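Local structure of acetyl-CoA acetyltransferase (Mycobacterium smegmatis, 4EGV) at residues A191-R205 and C345-T357. The protein is a monomeric thiolase-like protein that probably has acyltransferase activity, with a thiolase fold and an additional C-terminal domain. Numbering follows the deposited sequence.
Sequences APVQYGLLENARRAR and CFPFPVFNICDGT
Phe348 fits as a knob into a hole formed by Tyr195, Leu198, Glu199 and Arg202. Its CG lies anti to the backbone N (chi1 176°), which carries the ring out over Leu198. Leu198 CB stands over the ring centre in a CH-pi contact, and Leu198 CD2 is 3.7 Å from Phe348 CE2. Arg202 runs extended to Phe351 and Asp355. The Arg202 guanidinium lies flat on the Phe351 ring, planes 3° apart, in a cation-pi stack. It also grips Asp355 side-on in a nearly coplanar salt bridge: Arg202 NE reaches Asp355 OD2 at 2.8 Å and Arg202 NH2 reaches OD1 at 3.2 Å. Arg205 NH2 adds a weak, longer bond to Asp355 OD2, completing a salt-bridge network. In this thiolase-fold protein the contact joins helix 191-206, which also meets strand 453-463 of the additional C-terminal domain, to helix 348-357, with their segment axes at 35°. Glu199 OE2 accepts a weak hydrogen bond from Phe348 N at 3.0 Å. Tyr213 OH hydrogen-bonds Glu199 OE1, and Tyr259 OH hydrogen-bonds OE2. The Phe346 and Tyr195 rings lie nearly parallel but barely overlap, centroids 4.6 Å apart. Tyr195 CB makes a CH-pi contact over the Phe346 face. Pro192 CG lies 3.6 Å from Phe346 CZ.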
loop_
_atom_site.group_PDB
_atom_site.type_symbol
_atom_site.label_atom_id
_atom_site.label_comp_id
_atom_site.label_asym_id
_atom_site.label_seq_id
_atom_site.Cartn_x
_atom_site.Cartn_y
_atom_site.Cartn_z
ATOM N N ALA A 191 -5.437 -0.864 -11.731
ATOM C CA ALA A 191 -5.711 -0.607 -10.327
ATOM C C ALA A 191 -6.881 0.318 -10.010
ATOM O O ALA A 191 -7.594 0.065 -9.116
ATOM C CB ALA A 191 -4.522 -0.132 -9.664
ATOM N N PRO A 192 -7.063 1.391 -10.752
ATOM C CA PRO A 192 -8.044 2.412 -10.435
ATOM C C PRO A 192 -9.496 2.044 -10.591
ATOM O O PRO A 192 -10.281 2.429 -9.781
ATOM C CB PRO A 192 -7.709 3.486 -11.445
ATOM C CG PRO A 192 -6.362 3.329 -11.639
ATOM C CD PRO A 192 -6.122 1.912 -11.725
ATOM N N VAL A 193 -9.824 1.369 -11.670
ATOM C CA VAL A 193 -11.145 0.878 -11.892
ATOM C C VAL A 193 -11.612 -0.101 -10.754
ATOM O O VAL A 193 -12.779 -0.121 -10.348
ATOM C CB VAL A 193 -11.231 0.304 -13.324
ATOM C CG1 VAL A 193 -10.791 -1.137 -13.377
ATOM C CG2 VAL A 193 -12.628 0.395 -13.829
ATOM N N GLN A 194 -10.681 -0.880 -10.229
ATOM C CA GLN A 194 -10.989 -1.861 -9.194
ATOM C C GLN A 194 -11.129 -1.251 -7.829
ATOM O O GLN A 194 -11.941 -1.708 -7.048
ATOM C CB GLN A 194 -9.920 -2.933 -9.155
ATOM C CG GLN A 194 -10.437 -4.265 -9.599
ATOM C CD GLN A 194 -9.363 -5.167 -10.143
ATOM O OE1 GLN A 194 -8.574 -4.773 -11.015
ATOM N NE2 GLN A 194 -9.320 -6.401 -9.629
ATOM N N TYR A 195 -10.327 -0.225 -7.555
ATOM C CA TYR A 195 -10.452 0.566 -6.363
ATOM C C TYR A 195 -11.705 1.404 -6.335
ATOM O O TYR A 195 -12.189 1.729 -5.259
ATOM C CB TYR A 195 -9.224 1.448 -6.156
ATOM C CG TYR A 195 -8.151 0.757 -5.341
ATOM C CD1 TYR A 195 -8.279 0.591 -3.954
ATOM C CD2 TYR A 195 -7.025 0.225 -5.966
ATOM C CE1 TYR A 195 -7.293 -0.060 -3.226
ATOM C CE2 TYR A 195 -6.031 -0.425 -5.244
ATOM C CZ TYR A 195 -6.167 -0.558 -3.888
ATOM O OH TYR A 195 -5.202 -1.213 -3.204
ATOM N N GLY A 196 -12.211 1.749 -7.516
ATOM C CA GLY A 196 -13.452 2.456 -7.653
ATOM C C GLY A 196 -14.592 1.659 -7.092
ATOM O O GLY A 196 -15.466 2.219 -6.419
ATOM N N LEU A 197 -14.592 0.361 -7.376
ATOM C CA LEU A 197 -15.635 -0.541 -6.898
ATOM C C LEU A 197 -15.655 -0.661 -5.359
ATOM O O LEU A 197 -16.704 -0.736 -4.726
ATOM C CB LEU A 197 -15.473 -1.922 -7.530
ATOM C CG LEU A 197 -15.870 -2.053 -8.999
ATOM C CD1 LEU A 197 -15.170 -3.156 -9.731
ATOM C CD2 LEU A 197 -17.349 -2.107 -9.175
ATOM N N LEU A 198 -14.477 -0.697 -4.758
ATOM C CA LEU A 198 -14.316 -0.828 -3.323
ATOM C C LEU A 198 -14.740 0.405 -2.613
ATOM O O LEU A 198 -15.329 0.362 -1.594
ATOM C CB LEU A 198 -12.848 -1.086 -2.965
ATOM C CG LEU A 198 -12.276 -2.494 -2.805
ATOM C CD1 LEU A 198 -12.690 -3.389 -3.867
ATOM C CD2 LEU A 198 -10.829 -2.477 -2.689
ATOM N N GLU A 199 -14.363 1.519 -3.179
ATOM C CA GLU A 199 -14.741 2.808 -2.719
ATOM C C GLU A 199 -16.224 3.096 -2.822
ATOM O O GLU A 199 -16.725 3.724 -1.973
ATOM C CB GLU A 199 -13.931 3.818 -3.476
ATOM C CG GLU A 199 -13.737 5.092 -2.781
ATOM C CD GLU A 199 -12.498 5.174 -1.958
ATOM O OE1 GLU A 199 -12.621 5.453 -0.782
ATOM O OE2 GLU A 199 -11.411 5.032 -2.475
ATOM N N ASN A 200 -16.922 2.598 -3.836
ATOM C CA ASN A 200 -18.345 2.775 -3.942
ATOM C C ASN A 200 -19.093 1.782 -3.084
ATOM O O ASN A 200 -20.171 2.032 -2.644
ATOM C CB ASN A 200 -18.783 2.703 -5.388
ATOM C CG ASN A 200 -18.577 3.960 -6.105
ATOM O OD1 ASN A 200 -18.659 4.995 -5.553
ATOM N ND2 ASN A 200 -18.299 3.868 -7.344
ATOM N N ALA A 201 -18.469 0.667 -2.808
ATOM C CA ALA A 201 -18.993 -0.298 -1.830
ATOM C C ALA A 201 -18.960 0.211 -0.363
ATOM O O ALA A 201 -19.836 -0.135 0.434
ATOM C CB ALA A 201 -18.311 -1.636 -1.975
ATOM N N ARG A 202 -17.962 1.026 -0.029
ATOM C CA ARG A 202 -17.834 1.612 1.294
ATOM C C ARG A 202 -18.822 2.759 1.434
ATOM O O ARG A 202 -19.362 3.021 2.510
ATOM C CB ARG A 202 -16.409 2.112 1.517
ATOM C CG ARG A 202 -16.141 2.683 2.875
ATOM C CD ARG A 202 -14.757 3.219 3.021
ATOM N NE ARG A 202 -14.632 3.931 4.281
ATOM C CZ ARG A 202 -14.857 5.235 4.444
ATOM N NH1 ARG A 202 -15.186 5.976 3.403
ATOM N NH2 ARG A 202 -14.745 5.800 5.653
ATOM N N ARG A 203 -19.063 3.443 0.330
ATOM C CA ARG A 203 -20.069 4.488 0.316
ATOM C C ARG A 203 -21.473 3.944 0.581
ATOM O O ARG A 203 -22.265 4.587 1.274
ATOM C CB ARG A 203 -20.038 5.270 -0.989
ATOM C CG ARG A 203 -20.978 6.442 -0.958
ATOM C CD ARG A 203 -20.982 7.270 -2.186
ATOM N NE ARG A 203 -21.534 6.572 -3.340
ATOM C CZ ARG A 203 -22.822 6.453 -3.618
ATOM N NH1 ARG A 203 -23.703 6.974 -2.820
ATOM N NH2 ARG A 203 -23.224 5.818 -4.702
ATOM N N ALA A 204 -21.763 2.768 0.020
ATOM C CA ALA A 204 -22.998 2.025 0.291
ATOM C C ALA A 204 -23.189 1.729 1.768
ATOM O O ALA A 204 -24.148 2.190 2.356
ATOM C CB ALA A 204 -23.022 0.742 -0.504
ATOM N N ARG A 205 -22.259 0.984 2.366
ATOM C CA ARG A 205 -22.326 0.654 3.789
ATOM C C ARG A 205 -22.497 1.866 4.715
ATOM O O ARG A 205 -23.264 1.793 5.650
ATOM C CB ARG A 205 -21.148 -0.210 4.238
ATOM C CG ARG A 205 -21.373 -0.817 5.620
ATOM C CD ARG A 205 -20.124 -1.373 6.245
ATOM N NE ARG A 205 -19.133 -0.357 6.605
ATOM C CZ ARG A 205 -18.004 -0.146 5.936
ATOM N NH1 ARG A 205 -17.728 -0.861 4.850
ATOM N NH2 ARG A 205 -17.159 0.787 6.340
ATOM N N CYS A 345 -2.602 4.901 -2.320
ATOM C CA CYS A 345 -2.670 5.196 -3.773
ATOM C C CYS A 345 -4.070 5.819 -4.009
ATOM O O CYS A 345 -4.244 6.815 -4.689
ATOM C CB CYS A 345 -2.374 3.942 -4.629
ATOM S SG CYS A 345 -1.612 4.169 -6.335
ATOM N N PHE A 346 -5.051 5.232 -3.338
ATOM C CA PHE A 346 -6.431 5.683 -3.337
ATOM C C PHE A 346 -6.888 5.872 -1.890
ATOM O O PHE A 346 -6.278 5.397 -0.968
ATOM C CB PHE A 346 -7.276 4.632 -4.063
ATOM C CG PHE A 346 -6.797 4.340 -5.470
ATOM C CD1 PHE A 346 -7.226 5.145 -6.533
ATOM C CD2 PHE A 346 -5.896 3.311 -5.725
ATOM C CE1 PHE A 346 -6.774 4.917 -7.829
ATOM C CE2 PHE A 346 -5.436 3.073 -7.004
ATOM C CZ PHE A 346 -5.868 3.871 -8.066
ATOM N N PRO A 347 -7.949 6.616 -1.683
ATOM C CA PRO A 347 -8.468 6.832 -0.359
ATOM C C PRO A 347 -8.872 5.567 0.418
ATOM O O PRO A 347 -8.672 5.495 1.626
ATOM C CB PRO A 347 -9.699 7.690 -0.627
ATOM C CG PRO A 347 -9.360 8.430 -1.781
ATOM C CD PRO A 347 -8.599 7.509 -2.645
ATOM N N PHE A 348 -9.435 4.592 -0.272
ATOM C CA PHE A 348 -9.963 3.420 0.352
ATOM C C PHE A 348 -9.066 2.724 1.400
ATOM O O PHE A 348 -9.521 2.468 2.511
ATOM C CB PHE A 348 -10.484 2.429 -0.693
ATOM C CG PHE A 348 -10.958 1.165 -0.094
ATOM C CD1 PHE A 348 -12.279 1.048 0.421
ATOM C CD2 PHE A 348 -10.068 0.087 0.071
ATOM C CE1 PHE A 348 -12.725 -0.151 1.062
ATOM C CE2 PHE A 348 -10.493 -1.141 0.711
ATOM C CZ PHE A 348 -11.831 -1.255 1.207
ATOM N N PRO A 349 -7.806 2.386 1.061
ATOM C CA PRO A 349 -7.021 1.602 2.015
ATOM C C PRO A 349 -6.608 2.392 3.240
ATOM O O PRO A 349 -6.172 1.794 4.231
ATOM C CB PRO A 349 -5.792 1.159 1.197
ATOM C CG PRO A 349 -5.735 2.046 0.104
ATOM C CD PRO A 349 -7.088 2.558 -0.207
ATOM N N VAL A 350 -6.736 3.717 3.160
ATOM C CA VAL A 350 -6.518 4.590 4.299
ATOM C C VAL A 350 -7.768 4.641 5.127
ATOM O O VAL A 350 -7.724 4.343 6.296
ATOM C CB VAL A 350 -6.088 6.019 3.916
ATOM C CG1 VAL A 350 -5.894 6.847 5.161
ATOM C CG2 VAL A 350 -4.815 6.004 3.113
ATOM N N PHE A 351 -8.882 4.997 4.505
ATOM C CA PHE A 351 -10.200 4.941 5.140
ATOM C C PHE A 351 -10.396 3.661 5.928
ATOM O O PHE A 351 -10.833 3.680 7.056
ATOM C CB PHE A 351 -11.304 5.012 4.085
ATOM C CG PHE A 351 -11.661 6.398 3.666
ATOM C CD1 PHE A 351 -11.669 7.444 4.585
ATOM C CD2 PHE A 351 -12.033 6.661 2.357
ATOM C CE1 PHE A 351 -12.013 8.725 4.197
ATOM C CE2 PHE A 351 -12.382 7.927 1.968
ATOM C CZ PHE A 351 -12.375 8.961 2.894
ATOM N N ASN A 352 -10.034 2.552 5.296
ATOM C CA ASN A 352 -10.304 1.243 5.785
ATOM C C ASN A 352 -9.601 0.937 7.076
ATOM O O ASN A 352 -10.154 0.260 7.913
ATOM C CB ASN A 352 -9.934 0.242 4.712
ATOM C CG ASN A 352 -10.055 -1.185 5.186
ATOM O OD1 ASN A 352 -11.162 -1.701 5.427
ATOM N ND2 ASN A 352 -8.898 -1.840 5.330
ATOM N N ILE A 353 -8.376 1.427 7.240
ATOM C CA ILE A 353 -7.666 1.251 8.506
ATOM C C ILE A 353 -8.387 2.034 9.586
ATOM O O ILE A 353 -8.693 1.512 10.654
ATOM C CB ILE A 353 -6.206 1.673 8.434
ATOM C CG1 ILE A 353 -5.428 0.693 7.577
ATOM C CG2 ILE A 353 -5.607 1.748 9.824
ATOM C CD1 ILE A 353 -5.705 -0.755 7.871
ATOM N N CYS A 354 -8.715 3.271 9.255
ATOM C CA CYS A 354 -9.491 4.153 10.104
ATOM C C CYS A 354 -10.853 3.622 10.595
ATOM O O CYS A 354 -11.228 3.835 11.733
ATOM C CB CYS A 354 -9.651 5.485 9.383
ATOM S SG CYS A 354 -8.067 6.344 9.157
ATOM N N ASP A 355 -11.577 2.935 9.727
ATOM C CA ASP A 355 -12.877 2.366 10.036
ATOM C C ASP A 355 -12.849 1.222 11.013
ATOM O O ASP A 355 -13.711 1.145 11.860
ATOM C CB ASP A 355 -13.537 1.842 8.777
ATOM C CG ASP A 355 -14.059 2.927 7.889
ATOM O OD1 ASP A 355 -14.116 4.099 8.295
ATOM O OD2 ASP A 355 -14.427 2.580 6.765
ATOM N N GLY A 356 -11.887 0.316 10.882
ATOM C CA GLY A 356 -11.827 -0.851 11.756
ATOM C C GLY A 356 -11.022 -0.669 13.026
ATOM O O GLY A 356 -10.982 -1.547 13.865
ATOM N N THR A 357 -10.390 0.483 13.172
ATOM C CA THR A 357 -9.413 0.692 14.220
ATOM C C THR A 357 -9.832 1.783 15.196
ATOM O O THR A 357 -9.358 1.834 16.297
ATOM C CB THR A 357 -8.051 1.033 13.596
ATOM O OG1 THR A 357 -7.054 0.994 14.600
ATOM C CG2 THR A 357 -8.033 2.417 13.029
#